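PDB 6VJR: vinylacetyl-CoA Delta-isomerase from Nitrosopumilus maritimus SCM1, which probably isomerises vinylacetyl-CoA to crotonyl-CoA and dehydrates 4-hydroxybutyryl-CoA, with the help of FAD and a [4Fe-4S] cluster. Local coordinates for residues 6-11 and 192-197; 46-49 and 55-58; 82-87 and 342-347. All coordinates share one frame; numbering follows the deposited sequence.

Three contacts follow one another through touching residues and lie at about 8 to 11 Å from the [4Fe-4S] cluster. Contact 2 is nested inside the loop that contact 1 closes, and the two meet where Y8 CG lies 3.5 Å from Y46 CE1. Contact 2 touches contact 3 in turn, with L55 CD1 3.7 Å from M86 N. Centres are about 16 Å apart at each step; the centres of contacts 1 and 3 are about 26 Å apart and their nearest atoms about 13 Å, without touching. The cluster lies about 8 Å from the side chain of N84 in contact 3, and about 11 Å from those of L48 in contact 2 and N192 in contact 1.

Contact 1: 6-11 and 192-197; sequences DDYIES and NSHWII
Y8 and H194 bury the most surface here, the tyrosine using its hydroxyl on N192 and its CD1 edge on H194. With CG anti to the backbone N (chi1 162°), the tyrosine is carried from helix 5-11 to the turn ahead of strand 195-198, where OH donates to N192 O at 2.7 Å. The hydroxyl arrives in the carbonyl plane on a lone pair, and N192 O in turn lies at the edge of the phenol ring. The same hydroxyl oxygen is also 3.3 Å from N192 CB. At the other end of the ring, Y8 CD1 meets H194 CE1 at 3.8 Å; the ring planes stand at 86° to each other, in an oblique pairing.

The imidazole uses its edge for a second bond. H194 NE2 donates to S11 OG over 2.9 Å, almost exactly in the ring plane. S11 OG takes up a position between the backbone N and the carbonyl carbon (chi1 81°), from which it donates a hydrogen bond to Y8 O, 2.6 Å away and three residues back in the same segment, in the carbonyl plane on a lone pair. Two bonds therefore hold this hydroxyl, one accepted and one given.

Around this pair, helix 36-51 packs against Y8 through V42, while H194 ND1 is bonded to V142 N beside strand 143-146. The amide of N192 turns the other way, its ND2 bonded to S38 OG and to Q99 OE1, and Q99 belongs to the iron-sulfur cluster pocket.

Since the imidazole gives a hydrogen from NE2 and apparently receives one at ND1, it is probably the neutral tautomer protonated on NE2, and helix 5-11 is joined to the turn that leads into strand 195-198 of the four-stranded sheet by bonds that are probably all between uncharged groups.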
loop_
_atom_site.group_PDB
_atom_site.type_symbol
_atom_site.label_atom_id
_atom_site.label_comp_id
_atom_site.label_asym_id
_atom_site.label_seq_id
_atom_site.Cartn_x
_atom_site.Cartn_y
_atom_site.Cartn_z
ATOM N N ASP A 6 37.981 11.582 20.300
ATOM C CA ASP A 6 38.736 12.810 20.456
ATOM C C ASP A 6 40.008 12.785 19.619
ATOM O O ASP A 6 40.381 13.800 19.047
ATOM C CB ASP A 6 39.004 13.101 21.910
ATOM C CG ASP A 6 37.768 13.491 22.707
ATOM O OD1 ASP A 6 36.686 13.713 22.099
ATOM O OD2 ASP A 6 37.901 13.556 23.936
ATOM N N ASP A 7 40.712 11.651 19.604
ATOM C CA ASP A 7 41.905 11.521 18.781
ATOM C C ASP A 7 41.547 11.728 17.299
ATOM O O ASP A 7 42.272 12.372 16.537
ATOM C CB ASP A 7 42.514 10.142 18.929
ATOM C CG ASP A 7 43.176 9.788 20.254
ATOM O OD1 ASP A 7 43.494 10.691 21.042
ATOM O OD2 ASP A 7 43.313 8.581 20.500
ATOM N N TYR A 8 40.403 11.174 16.890
ATOM C CA TYR A 8 39.942 11.296 15.514
ATOM C C TYR A 8 39.677 12.757 15.161
ATOM O O TYR A 8 40.147 13.259 14.145
ATOM C CB TYR A 8 38.711 10.435 15.301
ATOM C CG TYR A 8 37.941 10.841 14.055
ATOM C CD1 TYR A 8 38.452 10.609 12.765
ATOM C CD2 TYR A 8 36.741 11.510 14.159
ATOM C CE1 TYR A 8 37.777 11.022 11.629
ATOM C CE2 TYR A 8 36.033 11.864 13.031
ATOM C CZ TYR A 8 36.554 11.648 11.768
ATOM O OH TYR A 8 35.805 12.042 10.704
ATOM N N ILE A 9 38.984 13.466 16.045
ATOM C CA ILE A 9 38.707 14.877 15.791
ATOM C C ILE A 9 40.011 15.670 15.634
ATOM O O ILE A 9 40.161 16.445 14.702
ATOM C CB ILE A 9 37.777 15.429 16.867
ATOM C CG1 ILE A 9 36.422 14.746 16.741
ATOM C CG2 ILE A 9 37.659 16.952 16.829
ATOM C CD1 ILE A 9 35.484 15.036 17.894
ATOM N N GLU A 10 41.011 15.389 16.478
ATOM C CA GLU A 10 42.286 16.059 16.368
ATOM C C GLU A 10 42.987 15.746 15.044
ATOM O O GLU A 10 43.600 16.641 14.487
ATOM C CB GLU A 10 43.137 15.622 17.556
ATOM C CG GLU A 10 44.476 16.341 17.630
ATOM C CD GLU A 10 44.420 17.858 17.692
ATOM O OE1 GLU A 10 43.492 18.440 18.322
ATOM O OE2 GLU A 10 45.344 18.459 17.082
ATOM N N SER A 11 42.859 14.515 14.523
ATOM C CA SER A 11 43.481 14.107 13.264
ATOM C C SER A 11 42.914 14.880 12.054
ATOM O O SER A 11 43.558 14.916 10.997
ATOM C CB SER A 11 43.281 12.604 13.015
ATOM O OG SER A 11 41.974 12.347 12.461
ATOM N N ASN A 192 35.534 14.283 6.055
ATOM C CA ASN A 192 35.784 13.699 7.358
ATOM C C ASN A 192 36.647 12.441 7.268
ATOM O O ASN A 192 36.845 11.800 8.270
ATOM C CB ASN A 192 34.458 13.383 8.055
ATOM C CG ASN A 192 33.617 14.620 8.263
ATOM O OD1 ASN A 192 34.113 15.746 8.183
ATOM N ND2 ASN A 192 32.343 14.428 8.560
ATOM N N SER A 193 37.125 12.098 6.070
ATOM C CA SER A 193 37.861 10.876 5.818
ATOM C C SER A 193 39.368 11.163 5.727
ATOM O O SER A 193 39.781 12.285 5.415
ATOM C CB SER A 193 37.394 10.228 4.521
ATOM O OG SER A 193 36.013 9.858 4.502
ATOM N N HIS A 194 40.172 10.112 5.919
ATOM C CA HIS A 194 41.620 10.140 5.749
ATOM C C HIS A 194 42.040 9.733 4.328
ATOM O O HIS A 194 42.989 10.297 3.768
ATOM C CB HIS A 194 42.302 9.282 6.819
ATOM C CG HIS A 194 41.991 9.686 8.212
ATOM N ND1 HIS A 194 41.131 8.956 8.999
ATOM C CD2 HIS A 194 42.317 10.768 8.935
ATOM C CE1 HIS A 194 41.039 9.539 10.196
ATOM N NE2 HIS A 194 41.732 10.664 10.168
ATOM N N TRP A 195 41.396 8.695 3.798
ATOM C CA TRP A 195 41.603 8.198 2.450
ATOM C C TRP A 195 40.253 8.044 1.770
ATOM O O TRP A 195 39.273 7.753 2.447
ATOM C CB TRP A 195 42.304 6.846 2.437
ATOM C CG TRP A 195 43.719 6.918 2.931
ATOM C CD1 TRP A 195 44.174 6.921 4.211
ATOM C CD2 TRP A 195 44.873 7.032 2.092
ATOM N NE1 TRP A 195 45.543 7.016 4.229
ATOM C CE2 TRP A 195 45.996 7.088 2.940
ATOM C CE3 TRP A 195 45.063 7.042 0.708
ATOM C CZ2 TRP A 195 47.284 7.199 2.442
ATOM C CZ3 TRP A 195 46.335 7.172 0.218
ATOM C CH2 TRP A 195 47.428 7.236 1.077
ATOM N N ILE A 196 40.257 8.159 0.446
ATOM C CA ILE A 196 39.077 7.974 -0.390
ATOM C C ILE A 196 39.454 7.004 -1.511
ATOM O O ILE A 196 40.518 7.167 -2.143
ATOM C CB ILE A 196 38.634 9.325 -0.944
ATOM C CG1 ILE A 196 38.187 10.250 0.217
ATOM C CG2 ILE A 196 37.523 9.121 -1.959
ATOM C CD1 ILE A 196 38.146 11.715 -0.118
ATOM N N ILE A 197 38.637 5.949 -1.690
ATOM C CA ILE A 197 38.848 4.987 -2.760
ATOM C C ILE A 197 37.908 5.309 -3.921
ATOM O O ILE A 197 36.689 5.224 -3.793
ATOM C CB ILE A 197 38.638 3.541 -2.276
ATOM C CG1 ILE A 197 39.524 3.191 -1.065
ATOM C CG2 ILE A 197 38.948 2.600 -3.432
ATOM C CD1 ILE A 197 39.279 1.835 -0.473
#

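Contact 2: 46-49 and 55-58; sequences YDLA and LASA
A56 points its methyl toward helix 36-51, and L48 and A49 together make the surface that receives it. A56 CB sits 3.6 Å from A49 CA, close enough to lie against the helix backbone itself, while A49 CB lies 4.0 Å from A56 CB and 3.8 Å from A56 O. L48 supplies the other contact: its CG is anti to the backbone N (chi1 177°), which swings the branch point over A56 CB at 3.8 Å. L55 has nearly the same conformation, anti at chi1 and with chi2 of 60°, and the two leucines meet loosely through their CD2 methyls at 4.4 Å.

Helix 36-51 is followed almost at once by the short helix 53-56, whose end packs on the C-terminal part of helix 36-51 before the chain enters strand 57-59, which pairs antiparallel with strand 66-68. Small alanines at the point of closest approach allow the backbones to come within 4.6 Å, measured between A49 CA and A56 CA. S57, the first residue to leave helical geometry, ties its OG back to E53 O. Beyond the pair, M86 and L90 of helix 77-94 cover A56 and L48 respectively, and L55 also packs against T497 of a second subunit.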
loop_
_atom_site.group_PDB
_atom_site.type_symbol
_atom_site.label_atom_id
_atom_site.label_comp_id
_atom_site.label_asym_id
_atom_site.label_seq_id
_atom_site.Cartn_x
_atom_site.Cartn_y
_atom_site.Cartn_z
ATOM N N TYR A 46 34.396 5.538 16.720
ATOM C CA TYR A 46 35.574 5.206 17.502
ATOM C C TYR A 46 35.180 4.960 18.946
ATOM O O TYR A 46 35.697 4.043 19.557
ATOM C CB TYR A 46 36.631 6.303 17.364
ATOM C CG TYR A 46 37.323 6.454 16.015
ATOM C CD1 TYR A 46 36.836 7.261 14.999
ATOM C CD2 TYR A 46 38.498 5.773 15.774
ATOM C CE1 TYR A 46 37.513 7.390 13.791
ATOM C CE2 TYR A 46 39.209 5.925 14.607
ATOM C CZ TYR A 46 38.712 6.728 13.592
ATOM O OH TYR A 46 39.451 6.847 12.454
ATOM N N ASP A 47 34.351 5.834 19.510
ATOM C CA ASP A 47 33.962 5.711 20.912
ATOM C C ASP A 47 33.225 4.393 21.174
ATOM O O ASP A 47 33.393 3.765 22.202
ATOM C CB ASP A 47 33.241 6.970 21.376
ATOM C CG ASP A 47 34.113 8.230 21.436
ATOM O OD1 ASP A 47 35.376 8.110 21.641
ATOM O OD2 ASP A 47 33.524 9.341 21.340
ATOM N N LEU A 48 32.344 3.982 20.262
ATOM C CA LEU A 48 31.636 2.727 20.442
ATOM C C LEU A 48 32.605 1.543 20.510
ATOM O O LEU A 48 32.411 0.647 21.321
ATOM C CB LEU A 48 30.590 2.548 19.353
ATOM C CG LEU A 48 29.831 1.223 19.399
ATOM C CD1 LEU A 48 29.024 1.244 20.684
ATOM C CD2 LEU A 48 28.950 0.969 18.201
ATOM N N ALA A 49 33.662 1.559 19.693
ATOM C CA ALA A 49 34.651 0.487 19.731
ATOM C C ALA A 49 35.362 0.409 21.085
ATOM O O ALA A 49 35.781 -0.676 21.465
ATOM C CB ALA A 49 35.611 0.647 18.572
ATOM N N LEU A 55 31.287 -5.722 19.973
ATOM C CA LEU A 55 30.397 -5.320 18.899
ATOM C C LEU A 55 31.128 -4.586 17.768
ATOM O O LEU A 55 30.815 -4.804 16.590
ATOM C CB LEU A 55 29.323 -4.433 19.505
ATOM C CG LEU A 55 28.261 -3.896 18.545
ATOM C CD1 LEU A 55 27.520 -5.039 17.908
ATOM C CD2 LEU A 55 27.330 -2.963 19.315
ATOM N N ALA A 56 32.020 -3.650 18.137
ATOM C CA ALA A 56 32.528 -2.649 17.199
ATOM C C ALA A 56 34.005 -2.790 16.832
ATOM O O ALA A 56 34.539 -1.971 16.089
ATOM C CB ALA A 56 32.219 -1.256 17.733
ATOM N N SER A 57 34.639 -3.871 17.271
ATOM C CA SER A 57 35.993 -4.155 16.855
ATOM C C SER A 57 36.084 -5.641 16.551
ATOM O O SER A 57 35.275 -6.436 17.036
ATOM C CB SER A 57 37.002 -3.692 17.885
ATOM O OG SER A 57 37.008 -4.557 19.001
ATOM N N ALA A 58 37.117 -6.020 15.797
ATOM C CA ALA A 58 37.276 -7.380 15.333
ATOM C C ALA A 58 38.744 -7.780 15.391
ATOM O O ALA A 58 39.611 -6.929 15.287
ATOM C CB ALA A 58 36.810 -7.469 13.918
#

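Contact 3: 82-87 and 342-347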
loop_
_atom_site.group_PDB
_atom_site.type_symbol
_atom_site.label_atom_id
_atom_site.label_comp_id
_atom_site.label_asym_id
_atom_site.label_seq_id
_atom_site.Cartn_x
_atom_site.Cartn_y
_atom_site.Cartn_z
ATOM N N LEU A 82 27.599 -9.157 12.411
ATOM C CA LEU A 82 28.097 -8.174 13.361
ATOM C C LEU A 82 28.197 -6.765 12.781
ATOM O O LEU A 82 27.997 -5.776 13.502
ATOM C CB LEU A 82 29.426 -8.675 13.888
ATOM C CG LEU A 82 29.288 -9.753 14.962
ATOM C CD1 LEU A 82 30.622 -10.428 15.152
ATOM C CD2 LEU A 82 28.861 -9.200 16.316
ATOM N N GLN A 83 28.472 -6.657 11.473
ATOM C CA GLN A 83 28.430 -5.346 10.813
ATOM C C GLN A 83 27.022 -4.760 11.002
ATOM O O GLN A 83 26.889 -3.587 11.386
ATOM C CB GLN A 83 28.659 -5.392 9.292
ATOM C CG GLN A 83 30.055 -5.831 8.872
ATOM C CD GLN A 83 30.186 -6.011 7.378
ATOM O OE1 GLN A 83 29.198 -6.241 6.673
ATOM N NE2 GLN A 83 31.390 -5.875 6.874
ATOM N N ASN A 84 25.991 -5.576 10.751
ATOM C CA ASN A 84 24.592 -5.126 10.874
ATOM C C ASN A 84 24.211 -4.767 12.311
ATOM O O ASN A 84 23.576 -3.762 12.562
ATOM C CB ASN A 84 23.629 -6.164 10.319
ATOM C CG ASN A 84 23.607 -6.360 8.825
ATOM O OD1 ASN A 84 23.162 -7.419 8.371
ATOM N ND2 ASN A 84 23.997 -5.363 8.040
ATOM N N LYS A 85 24.656 -5.561 13.282
ATOM C CA LYS A 85 24.381 -5.272 14.693
ATOM C C LYS A 85 24.990 -3.916 15.086
ATOM O O LYS A 85 24.347 -3.089 15.732
ATOM C CB LYS A 85 24.908 -6.397 15.551
ATOM C CG LYS A 85 24.206 -7.716 15.368
ATOM C CD LYS A 85 24.723 -8.813 16.252
ATOM C CE LYS A 85 23.811 -9.976 16.282
ATOM N NZ LYS A 85 24.383 -11.065 17.041
ATOM N N MET A 86 26.249 -3.685 14.682
ATOM C CA MET A 86 26.947 -2.425 14.887
ATOM C C MET A 86 26.206 -1.259 14.235
ATOM O O MET A 86 26.063 -0.194 14.841
ATOM C CB MET A 86 28.418 -2.570 14.456
ATOM C CG MET A 86 29.183 -1.251 14.619
ATOM S SD MET A 86 30.887 -1.372 14.069
ATOM C CE MET A 86 30.724 -1.513 12.294
ATOM N N GLN A 87 25.843 -1.438 12.966
ATOM C CA GLN A 87 25.099 -0.425 12.213
ATOM C C GLN A 87 23.820 0.022 12.933
ATOM O O GLN A 87 23.545 1.228 13.039
ATOM C CB GLN A 87 24.828 -0.928 10.815
ATOM C CG GLN A 87 26.063 -0.951 9.926
ATOM C CD GLN A 87 25.938 -1.862 8.727
ATOM O OE1 GLN A 87 25.065 -2.737 8.674
ATOM N NE2 GLN A 87 26.809 -1.652 7.741
ATOM N N ALA A 342 19.188 -11.421 7.400
ATOM C CA ALA A 342 19.048 -12.662 6.658
ATOM C C ALA A 342 20.115 -12.713 5.553
ATOM O O ALA A 342 20.736 -13.727 5.331
ATOM C CB ALA A 342 17.659 -12.767 6.043
ATOM N N SER A 343 20.312 -11.607 4.840
ATOM C CA SER A 343 21.322 -11.509 3.800
ATOM C C SER A 343 22.689 -11.858 4.378
ATOM O O SER A 343 23.457 -12.632 3.800
ATOM C CB SER A 343 21.317 -10.148 3.152
ATOM O OG SER A 343 22.310 -10.062 2.124
ATOM N N SER A 344 23.006 -11.246 5.518
ATOM C CA SER A 344 24.304 -11.446 6.153
ATOM C C SER A 344 24.452 -12.879 6.640
ATOM O O SER A 344 25.508 -13.507 6.423
ATOM C CB SER A 344 24.450 -10.454 7.237
ATOM O OG SER A 344 24.551 -9.114 6.810
ATOM N N HIS A 345 23.431 -13.412 7.312
ATOM C CA HIS A 345 23.442 -14.788 7.805
ATOM C C HIS A 345 23.659 -15.808 6.698
ATOM O O HIS A 345 24.264 -16.837 6.965
ATOM C CB HIS A 345 22.152 -15.145 8.563
ATOM C CG HIS A 345 22.155 -14.800 10.020
ATOM N ND1 HIS A 345 22.974 -15.447 10.917
ATOM C CD2 HIS A 345 21.458 -13.910 10.723
ATOM C CE1 HIS A 345 22.720 -14.986 12.145
ATOM N NE2 HIS A 345 21.784 -14.058 12.042
ATOM N N GLN A 346 23.162 -15.497 5.481
ATOM C CA GLN A 346 23.227 -16.373 4.310
ATOM C C GLN A 346 24.501 -16.132 3.484
ATOM O O GLN A 346 24.602 -16.638 2.357
ATOM C CB GLN A 346 21.938 -16.191 3.504
ATOM C CG GLN A 346 20.754 -16.818 4.220
ATOM C CD GLN A 346 20.822 -18.326 4.357
ATOM O OE1 GLN A 346 20.809 -18.897 5.458
ATOM N NE2 GLN A 346 20.842 -18.998 3.209
ATOM N N GLY A 347 25.491 -15.429 4.043
ATOM C CA GLY A 347 26.726 -15.110 3.326
ATOM C C GLY A 347 27.596 -16.328 2.995
ATOM O O GLY A 347 27.498 -17.375 3.622
#
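N84 and S344 make this contact almost by themselves, two buried polar side chains on two helices, directed at each other. Along helix 77-94, Q83 comes first: its OE1 is bonded to R291 NH1, and the same nitrogen also bonds S344 OG, so the arginine bridges the two helices beside the main contact.

N84 follows. Its CG is anti to the carbonyl carbon (chi1 -71°), and OD1 accepts a hydrogen bond from S344 OG at 2.7 Å. The hydroxyl does not approach along a lone pair; it sits above the amide plane, 45° out of it. Next, K85 NZ bonds K496 O of a second subunit, and across the way H345 stacks on H345 of that subunit, placing the contact beside a subunit interface.

One turn on from N84, Q87 fixes the rotation of its amide: N84 ND2 donates to Q87 OE1 at 2.9 Å, in the plane of its own amide and nearly straight at 163°. OD1 is thereby left facing the serine. Q87 also packs on C101, a cluster ligand. The pairing of a helix from the N-terminal family region with one from the C-terminal region, beside the [4Fe-4S] cluster, is consistent with the helical packing of the acyl-CoA dehydrogenase-like fold, to whose clan the C-terminal family belongs.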